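PDB 3VA7: KLLA0E08119p from Kluyveromyces lactis, which probably carboxylates urea to urea-1-carboxylate with biotin, ATP and hydrogencarbonate, this chain being the urea carboxylase part of a longer enzyme that probably also hydrolyses that product. Local coordinates for residues A[497-505]-A[988-996]; A[488-498]-A[598-608]. All coordinates share one frame; numbering follows the deposited sequence.

Interaction 1 (A[497-505]-A[988-996]). With URE (urea), chain C.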
loop_
_atom_site.group_PDB
_atom_site.type_symbol
_atom_site.label_atom_id
_atom_site.label_comp_id
_atom_site.label_asym_id
_atom_site.label_seq_id
_atom_site.Cartn_x
_atom_site.Cartn_y
_atom_site.Cartn_z
ATOM N N GLY A 497 0.252 7.462 16.276
ATOM C CA GLY A 497 1.614 7.228 16.713
ATOM C C GLY A 497 2.662 7.918 15.863
ATOM O O GLY A 497 3.835 7.925 16.224
ATOM N N TYR A 498 2.236 8.496 14.726
ATOM C CA TYR A 498 3.162 8.860 13.659
ATOM C C TYR A 498 2.858 10.166 12.957
ATOM O O TYR A 498 3.359 10.406 11.881
ATOM C CB TYR A 498 3.259 7.750 12.626
ATOM C CG TYR A 498 3.574 6.372 13.136
ATOM C CD1 TYR A 498 4.881 5.936 13.303
ATOM C CD2 TYR A 498 2.567 5.473 13.399
ATOM C CE1 TYR A 498 5.192 4.599 13.724
ATOM C CE2 TYR A 498 2.844 4.159 13.831
ATOM C CZ TYR A 498 4.150 3.732 13.981
ATOM O OH TYR A 498 4.369 2.427 14.419
ATOM N N TRP A 499 2.092 11.050 13.558
ATOM C CA TRP A 499 1.856 12.361 12.951
ATOM C C TRP A 499 3.141 13.195 12.701
ATOM O O TRP A 499 3.171 14.011 11.748
ATOM C CB TRP A 499 0.870 13.136 13.820
ATOM C CG TRP A 499 0.253 14.346 13.295
ATOM C CD1 TRP A 499 0.387 15.604 13.797
ATOM C CD2 TRP A 499 -0.657 14.440 12.187
ATOM N NE1 TRP A 499 -0.356 16.522 13.027
ATOM C CE2 TRP A 499 -1.005 15.824 12.037
ATOM C CE3 TRP A 499 -1.207 13.490 11.274
ATOM C CZ2 TRP A 499 -1.879 16.272 11.043
ATOM C CZ3 TRP A 499 -2.081 13.949 10.252
ATOM C CH2 TRP A 499 -2.420 15.329 10.166
ATOM N N ARG A 500 4.180 13.022 13.543
ATOM C CA ARG A 500 5.475 13.767 13.391
ATOM C C ARG A 500 6.188 13.365 12.093
ATOM O O ARG A 500 7.064 14.103 11.578
ATOM C CB ARG A 500 6.414 13.569 14.601
ATOM C CG ARG A 500 6.857 12.139 14.761
ATOM C CD ARG A 500 7.594 11.845 16.076
ATOM N NE ARG A 500 8.120 10.482 16.002
ATOM C CZ ARG A 500 7.390 9.367 16.093
ATOM N NH1 ARG A 500 6.092 9.423 16.306
ATOM N NH2 ARG A 500 7.973 8.188 15.946
ATOM N N ILE A 501 5.806 12.192 11.600
ATOM C CA ILE A 501 6.294 11.696 10.345
ATOM C C ILE A 501 5.361 12.090 9.189
ATOM O O ILE A 501 5.751 12.103 8.007
ATOM C CB ILE A 501 6.378 10.131 10.376
ATOM C CG1 ILE A 501 6.953 9.630 11.700
ATOM C CG2 ILE A 501 7.131 9.599 9.194
ATOM C CD1 ILE A 501 8.357 10.067 11.983
ATOM N N GLY A 502 4.102 12.337 9.498
ATOM C CA GLY A 502 3.189 12.659 8.410
ATOM C C GLY A 502 2.507 11.412 7.925
ATOM O O GLY A 502 2.175 11.304 6.763
ATOM N N VAL A 503 2.290 10.479 8.843
ATOM C CA VAL A 503 1.438 9.323 8.582
ATOM C C VAL A 503 0.128 9.724 9.242
ATOM O O VAL A 503 0.119 9.939 10.421
ATOM C CB VAL A 503 1.978 8.013 9.238
ATOM C CG1 VAL A 503 0.993 6.885 9.123
ATOM C CG2 VAL A 503 3.287 7.600 8.610
ATOM N N PRO A 504 -0.956 9.903 8.468
ATOM C CA PRO A 504 -2.169 10.329 9.102
ATOM C C PRO A 504 -2.823 9.154 9.783
ATOM O O PRO A 504 -2.419 7.989 9.549
ATOM C CB PRO A 504 -3.006 10.868 7.937
ATOM C CG PRO A 504 -2.596 10.091 6.783
ATOM C CD PRO A 504 -1.094 9.894 7.001
ATOM N N PRO A 505 -3.777 9.444 10.692
ATOM C CA PRO A 505 -4.445 8.365 11.382
ATOM C C PRO A 505 -5.346 7.567 10.444
ATOM O O PRO A 505 -5.553 6.382 10.668
ATOM C CB PRO A 505 -5.307 9.098 12.433
ATOM C CG PRO A 505 -5.450 10.440 11.919
ATOM C CD PRO A 505 -4.185 10.750 11.234
ATOM N N GLY A 988 12.164 18.896 9.244
ATOM C CA GLY A 988 10.972 18.178 9.744
ATOM C C GLY A 988 10.449 17.154 8.710
ATOM O O GLY A 988 10.875 17.173 7.559
ATOM N N LEU A 989 9.565 16.245 9.108
ATOM C CA LEU A 989 9.004 15.244 8.183
ATOM C C LEU A 989 7.513 15.405 7.976
ATOM O O LEU A 989 6.799 15.983 8.795
ATOM C CB LEU A 989 9.292 13.841 8.669
ATOM C CG LEU A 989 10.735 13.478 9.028
ATOM C CD1 LEU A 989 10.803 12.040 9.430
ATOM C CD2 LEU A 989 11.720 13.719 7.908
ATOM N N GLY A 990 7.036 14.906 6.852
ATOM C CA GLY A 990 5.606 14.956 6.462
ATOM C C GLY A 990 5.187 16.258 5.842
ATOM O O GLY A 990 4.091 16.727 6.102
ATOM N N ASP A 991 6.078 16.867 5.050
ATOM C CA ASP A 991 5.728 18.029 4.191
ATOM C C ASP A 991 5.769 17.615 2.698
ATOM O O ASP A 991 6.735 17.904 1.997
ATOM C CB ASP A 991 6.761 19.096 4.405
ATOM C CG ASP A 991 6.207 20.489 4.227
ATOM O OD1 ASP A 991 5.175 20.667 3.509
ATOM O OD2 ASP A 991 6.831 21.417 4.811
ATOM N N VAL A 992 4.776 16.887 2.215
ATOM C CA VAL A 992 3.537 16.598 2.940
ATOM C C VAL A 992 3.356 15.091 2.698
ATOM O O VAL A 992 3.611 14.595 1.583
ATOM C CB VAL A 992 2.507 17.566 2.348
ATOM C CG1 VAL A 992 1.804 17.063 1.114
ATOM C CG2 VAL A 992 1.689 18.256 3.330
ATOM N N PHE A 993 3.088 14.347 3.773
ATOM C CA PHE A 993 2.813 12.876 3.757
ATOM C C PHE A 993 4.014 12.020 3.732
ATOM O O PHE A 993 5.014 12.352 3.131
ATOM C CB PHE A 993 1.863 12.417 2.614
ATOM C CG PHE A 993 0.550 13.157 2.608
ATOM C CD1 PHE A 993 0.352 14.234 1.758
ATOM C CD2 PHE A 993 -0.471 12.814 3.535
ATOM C CE1 PHE A 993 -0.841 14.953 1.802
ATOM C CE2 PHE A 993 -1.658 13.519 3.589
ATOM C CZ PHE A 993 -1.859 14.592 2.719
ATOM N N LEU A 994 3.829 10.850 4.315
ATOM C CA LEU A 994 4.794 9.771 4.395
ATOM C C LEU A 994 6.264 10.224 4.429
ATOM O O LEU A 994 7.048 9.938 3.548
ATOM C CB LEU A 994 4.488 8.745 3.325
ATOM C CG LEU A 994 2.980 8.431 3.168
ATOM C CD1 LEU A 994 2.787 7.490 1.962
ATOM C CD2 LEU A 994 2.292 7.860 4.383
ATOM N N GLY A 995 6.619 10.957 5.470
ATOM C CA GLY A 995 8.010 11.338 5.680
ATOM C C GLY A 995 8.641 12.275 4.650
ATOM O O GLY A 995 9.898 12.426 4.610
ATOM N N SER A 996 7.775 12.888 3.837
ATOM C CA SER A 996 8.149 13.944 2.947
ATOM C C SER A 996 8.848 15.041 3.713
ATOM O O SER A 996 8.245 15.621 4.620
ATOM C CB SER A 996 6.917 14.558 2.314
ATOM O OG SER A 996 6.377 13.693 1.343
HETATM C C URE C . 3.820 21.060 0.063
HETATM O O URE C . 4.845 20.370 0.291
HETATM N N1 URE C . 3.143 20.965 -1.054
HETATM N N2 URE C . 3.289 21.981 0.881
HETATM O O HOH W 1 4.785 15.772 10.521
HETATM O O HOH W 2 8.950 16.338 12.116
#
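Gly-502 and Gly-990 press backbone against backbone, their CA atoms 3.9 Å apart. A side chain on either would collide with the other glycine, and both residues have positive phi, so glycine suits each place twice over. Beside this pair Gly-995 N donates to Ile-501 O at 2.9 Å, while Leu-994 N makes only a weak bond to Gly-502 O. These two donors belong to the type I' turn from Phe-993 to Ser-996. Ile-501 CG2 touches the backbone of Gly-995; the other branch, with CG1 anti to the carbonyl carbon (chi1 -43°), carries CD1 alongside Leu-989 CD1, 4.0 Å away. The looser side is watery: one water donates to both Trp-499 O and Leu-989 O, and a second donates to Arg-500 O while accepting from Leu-989 N. Away from the waters, the Arg-500 guanidinium has Ile-501 CD1 over one face, and its NH1 bonds Gly-497 O and forms a salt bridge with Glu-882. Just before the turn, Asp-991 OD1 stands 3.2 Å from the O of urea, ahead of the cis peptide that leads into Val-992. The arrangement backs the urea pocket of the carboxyltransferase domain, where a glycine-rich loop packs directly on a neighbouring loop.

Interaction 2 (A[488-498]-A[598-608])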
loop_
_atom_site.group_PDB
_atom_site.type_symbol
_atom_site.label_atom_id
_atom_site.label_comp_id
_atom_site.label_asym_id
_atom_site.label_seq_id
_atom_site.Cartn_x
_atom_site.Cartn_y
_atom_site.Cartn_z
ATOM N N SER A 488 -14.120 1.573 2.191
ATOM C CA SER A 488 -12.827 1.212 2.790
ATOM C C SER A 488 -12.933 0.591 4.172
ATOM O O SER A 488 -13.714 1.068 5.018
ATOM C CB SER A 488 -11.917 2.432 2.914
ATOM O OG SER A 488 -12.528 3.512 3.587
ATOM N N VAL A 489 -12.133 -0.450 4.416
ATOM C CA VAL A 489 -11.933 -0.932 5.749
ATOM C C VAL A 489 -11.278 0.148 6.559
ATOM O O VAL A 489 -10.281 0.686 6.117
ATOM C CB VAL A 489 -10.950 -2.059 5.772
ATOM C CG1 VAL A 489 -10.714 -2.533 7.246
ATOM C CG2 VAL A 489 -11.420 -3.156 4.859
ATOM N N GLN A 490 -11.824 0.463 7.735
ATOM C CA GLN A 490 -11.244 1.483 8.632
ATOM C C GLN A 490 -11.294 0.974 10.042
ATOM O O GLN A 490 -12.116 0.073 10.300
ATOM C CB GLN A 490 -12.010 2.807 8.543
ATOM C CG GLN A 490 -11.966 3.439 7.188
ATOM C CD GLN A 490 -10.579 3.938 6.850
ATOM O OE1 GLN A 490 -10.308 4.258 5.689
ATOM N NE2 GLN A 490 -9.684 4.000 7.852
ATOM N N ASP A 491 -10.444 1.512 10.936
ATOM C CA ASP A 491 -10.589 1.270 12.379
ATOM C C ASP A 491 -10.325 2.499 13.234
ATOM O O ASP A 491 -9.935 3.534 12.710
ATOM C CB ASP A 491 -9.787 0.051 12.871
ATOM C CG ASP A 491 -8.264 0.230 12.752
ATOM O OD1 ASP A 491 -7.787 1.381 12.609
ATOM O OD2 ASP A 491 -7.537 -0.802 12.819
ATOM N N TYR A 492 -10.537 2.402 14.552
ATOM C CA TYR A 492 -10.566 3.590 15.400
ATOM C C TYR A 492 -9.847 3.343 16.689
ATOM O O TYR A 492 -10.191 2.364 17.374
ATOM C CB TYR A 492 -12.000 3.947 15.754
ATOM C CG TYR A 492 -12.016 5.129 16.673
ATOM C CD1 TYR A 492 -12.030 6.426 16.146
ATOM C CD2 TYR A 492 -11.962 4.955 18.072
ATOM C CE1 TYR A 492 -12.002 7.523 16.973
ATOM C CE2 TYR A 492 -11.964 6.053 18.928
ATOM C CZ TYR A 492 -11.970 7.313 18.360
ATOM O OH TYR A 492 -11.934 8.393 19.155
ATOM N N PRO A 493 -8.915 4.251 17.095
ATOM C CA PRO A 493 -8.654 5.604 16.593
ATOM C C PRO A 493 -7.907 5.703 15.263
ATOM O O PRO A 493 -7.799 6.801 14.714
ATOM C CB PRO A 493 -7.820 6.244 17.701
ATOM C CG PRO A 493 -7.181 5.065 18.426
ATOM C CD PRO A 493 -7.994 3.888 18.209
ATOM N N GLY A 494 -7.438 4.591 14.722
ATOM C CA GLY A 494 -6.750 4.621 13.410
ATOM C C GLY A 494 -5.246 4.460 13.583
ATOM O O GLY A 494 -4.763 3.862 14.565
ATOM N N ARG A 495 -4.498 5.003 12.629
ATOM C CA ARG A 495 -3.057 4.781 12.572
ATOM C C ARG A 495 -2.456 5.865 13.396
ATOM O O ARG A 495 -1.949 6.845 12.851
ATOM C CB ARG A 495 -2.569 4.866 11.107
ATOM C CG ARG A 495 -1.155 4.374 10.851
ATOM C CD ARG A 495 -0.980 3.907 9.425
ATOM N NE ARG A 495 -1.489 2.565 9.215
ATOM C CZ ARG A 495 -2.546 2.279 8.442
ATOM N NH1 ARG A 495 -3.197 3.243 7.800
ATOM N NH2 ARG A 495 -2.974 1.018 8.329
ATOM N N THR A 496 -2.523 5.730 14.714
ATOM C CA THR A 496 -1.982 6.807 15.572
ATOM C C THR A 496 -0.525 6.462 15.859
ATOM O O THR A 496 -0.127 5.316 15.686
ATOM C CB THR A 496 -2.751 6.950 16.930
ATOM O OG1 THR A 496 -2.622 5.721 17.655
ATOM C CG2 THR A 496 -4.238 7.228 16.731
ATOM N N GLY A 497 0.252 7.462 16.276
ATOM C CA GLY A 497 1.614 7.228 16.713
ATOM C C GLY A 497 2.662 7.918 15.863
ATOM O O GLY A 497 3.835 7.925 16.224
ATOM N N TYR A 498 2.236 8.496 14.726
ATOM C CA TYR A 498 3.162 8.860 13.659
ATOM C C TYR A 498 2.858 10.166 12.957
ATOM O O TYR A 498 3.359 10.406 11.881
ATOM C CB TYR A 498 3.259 7.750 12.626
ATOM C CG TYR A 498 3.574 6.372 13.136
ATOM C CD1 TYR A 498 4.881 5.936 13.303
ATOM C CD2 TYR A 498 2.567 5.473 13.399
ATOM C CE1 TYR A 498 5.192 4.599 13.724
ATOM C CE2 TYR A 498 2.844 4.159 13.831
ATOM C CZ TYR A 498 4.150 3.732 13.981
ATOM O OH TYR A 498 4.369 2.427 14.419
ATOM N N VAL A 598 -8.095 -8.374 8.179
ATOM C CA VAL A 598 -7.182 -7.738 7.268
ATOM C C VAL A 598 -5.909 -7.466 8.063
ATOM O O VAL A 598 -5.970 -7.198 9.236
ATOM C CB VAL A 598 -7.919 -6.482 6.683
ATOM C CG1 VAL A 598 -7.608 -5.195 7.438
ATOM C CG2 VAL A 598 -7.746 -6.394 5.199
ATOM N N PRO A 599 -4.739 -7.595 7.441
ATOM C CA PRO A 599 -3.504 -7.385 8.252
ATOM C C PRO A 599 -3.306 -5.930 8.726
ATOM O O PRO A 599 -3.740 -5.003 8.036
ATOM C CB PRO A 599 -2.379 -7.827 7.305
ATOM C CG PRO A 599 -2.996 -7.710 5.870
ATOM C CD PRO A 599 -4.467 -8.000 6.040
ATOM N N GLU A 600 -2.690 -5.741 9.896
ATOM C CA GLU A 600 -2.306 -4.413 10.324
ATOM C C GLU A 600 -1.116 -3.886 9.515
ATOM O O GLU A 600 -0.287 -4.663 9.011
ATOM C CB GLU A 600 -1.870 -4.393 11.785
ATOM C CG GLU A 600 -2.866 -4.969 12.802
ATOM C CD GLU A 600 -2.354 -4.816 14.234
ATOM O OE1 GLU A 600 -1.369 -5.489 14.586
ATOM O OE2 GLU A 600 -2.914 -4.012 15.012
ATOM N N TYR A 601 -1.023 -2.559 9.402
ATOM C CA TYR A 601 0.177 -1.904 8.939
ATOM C C TYR A 601 0.371 -0.729 9.898
ATOM O O TYR A 601 -0.553 0.085 10.137
ATOM C CB TYR A 601 0.035 -1.438 7.468
ATOM C CG TYR A 601 1.248 -0.672 6.929
ATOM C CD1 TYR A 601 2.409 -1.337 6.572
ATOM C CD2 TYR A 601 1.222 0.730 6.788
ATOM C CE1 TYR A 601 3.521 -0.637 6.115
ATOM C CE2 TYR A 601 2.337 1.449 6.322
ATOM C CZ TYR A 601 3.478 0.752 5.992
ATOM O OH TYR A 601 4.575 1.418 5.528
ATOM N N LEU A 602 1.576 -0.639 10.449
ATOM C CA LEU A 602 1.881 0.396 11.438
ATOM C C LEU A 602 0.841 0.553 12.579
ATOM O O LEU A 602 0.516 1.660 13.009
ATOM C CB LEU A 602 2.140 1.734 10.748
ATOM C CG LEU A 602 3.478 1.852 10.025
ATOM C CD1 LEU A 602 3.480 3.168 9.316
ATOM C CD2 LEU A 602 4.735 1.715 10.971
ATOM N N GLY A 603 0.342 -0.571 13.074
ATOM C CA GLY A 603 -0.483 -0.584 14.260
ATOM C C GLY A 603 -1.985 -0.619 14.014
ATOM O O GLY A 603 -2.773 -0.766 14.955
ATOM N N SER A 604 -2.393 -0.486 12.759
ATOM C CA SER A 604 -3.798 -0.241 12.431
ATOM C C SER A 604 -4.187 -0.915 11.139
ATOM O O SER A 604 -3.387 -1.030 10.192
ATOM C CB SER A 604 -4.064 1.247 12.265
ATOM O OG SER A 604 -5.319 1.418 11.650
ATOM N N ARG A 605 -5.437 -1.336 11.104
ATOM C CA ARG A 605 -6.018 -1.906 9.923
ATOM C C ARG A 605 -6.680 -0.871 9.035
ATOM O O ARG A 605 -7.376 -1.244 8.084
ATOM C CB ARG A 605 -7.022 -2.975 10.327
ATOM C CG ARG A 605 -6.327 -4.147 10.938
ATOM C CD ARG A 605 -7.317 -5.141 11.413
ATOM N NE ARG A 605 -6.668 -6.413 11.703
ATOM C CZ ARG A 605 -6.212 -6.812 12.877
ATOM N NH1 ARG A 605 -6.286 -6.028 13.932
ATOM N NH2 ARG A 605 -5.646 -8.032 12.963
ATOM N N SER A 606 -6.470 0.415 9.317
ATOM C CA SER A 606 -7.114 1.449 8.522
ATOM C C SER A 606 -6.464 1.587 7.173
ATOM O O SER A 606 -5.222 1.487 7.054
ATOM C CB SER A 606 -7.089 2.802 9.210
ATOM O OG SER A 606 -8.031 2.842 10.244
ATOM N N THR A 607 -7.315 1.861 6.175
ATOM C CA THR A 607 -6.878 2.121 4.821
ATOM C C THR A 607 -6.440 3.571 4.604
ATOM O O THR A 607 -7.221 4.502 4.820
ATOM C CB THR A 607 -8.008 1.866 3.844
ATOM O OG1 THR A 607 -8.628 0.589 4.102
ATOM C CG2 THR A 607 -7.499 1.921 2.430
ATOM N N PHE A 608 -5.190 3.763 4.166
ATOM C CA PHE A 608 -4.750 5.068 3.657
ATOM C C PHE A 608 -4.520 4.946 2.160
ATOM O O PHE A 608 -3.437 4.533 1.739
ATOM C CB PHE A 608 -3.463 5.504 4.330
ATOM C CG PHE A 608 -2.974 6.863 3.882
ATOM C CD1 PHE A 608 -3.867 7.907 3.643
ATOM C CD2 PHE A 608 -1.632 7.110 3.729
ATOM C CE1 PHE A 608 -3.380 9.167 3.209
ATOM C CE2 PHE A 608 -1.157 8.364 3.316
ATOM C CZ PHE A 608 -2.021 9.387 3.037
HETATM O O HOH W 3 -9.593 -0.923 2.325
HETATM O O HOH W 4 -0.796 3.053 14.833
#
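Arg-495 pushes its guanidinium into the loop 598-608 and finds backbone carbonyls at its edge. NE and NH2 grip Tyr-601 O side-on, the NE bond measuring 2.8 Å, and NH1 and NH2 close end-on upon Ser-606 O, where NH2 approaches at 2.6 Å in the carbonyl plane, on a lone pair. Ser-604 OG lies over one face and Tyr-601 CD2 over the opposite one. A bend at chi3 (-80°) takes the planar head out of line with its chain, so that its edge meets these carbonyls. An alanine here would remove the guanidinium and would probably leave the carbonyls of Tyr-601 and Ser-606 without these donors and that end of the loop less firmly held. Next to this cluster, Asp-491 OD1 accepts from Ser-604 OG on its syn side at 2.6 Å and from Ser-606 OG above the carboxylate plane, while OD2 takes Arg-605 N at 2.8 Å. Ser-604 is itself positioned by an ST turn, its OG accepting from Ser-606 N. Farther out, Thr-607 OG1 and N both donate to Val-489 O, on edge strand 488-490, and Leu-602 CD2 packs 3.7 Å from Tyr-498 CZ. Arginine donors matched to carbonyls, and aspartate acceptors to hydroxyls and an amide, probably fix the irregular loop's shape.

From the N terminus, the chain enters on strand 488-490 and runs on through 497-505, so the two contacts share Gly-497 and Tyr-498. Interaction 2 closes first, when the loop after strand 587-592 returns at 598-608. Interaction 1 closes much later, at the end of strand 984-989, in the range of subdomains C and D. Because 488-498 begins before 497-505 and 598-608 comes before 988-996, the segments alternate and the closures cross rather than nest. The centres lie 15 Å apart, yet they touch: Arg-495 N probably bonds to Pro-505 O, and Leu-994 CD2 packs on Phe-608 CE2. Together they tie a five-stranded antiparallel sheet's edge to the urea-binding loop across the carboxyltransferase domain.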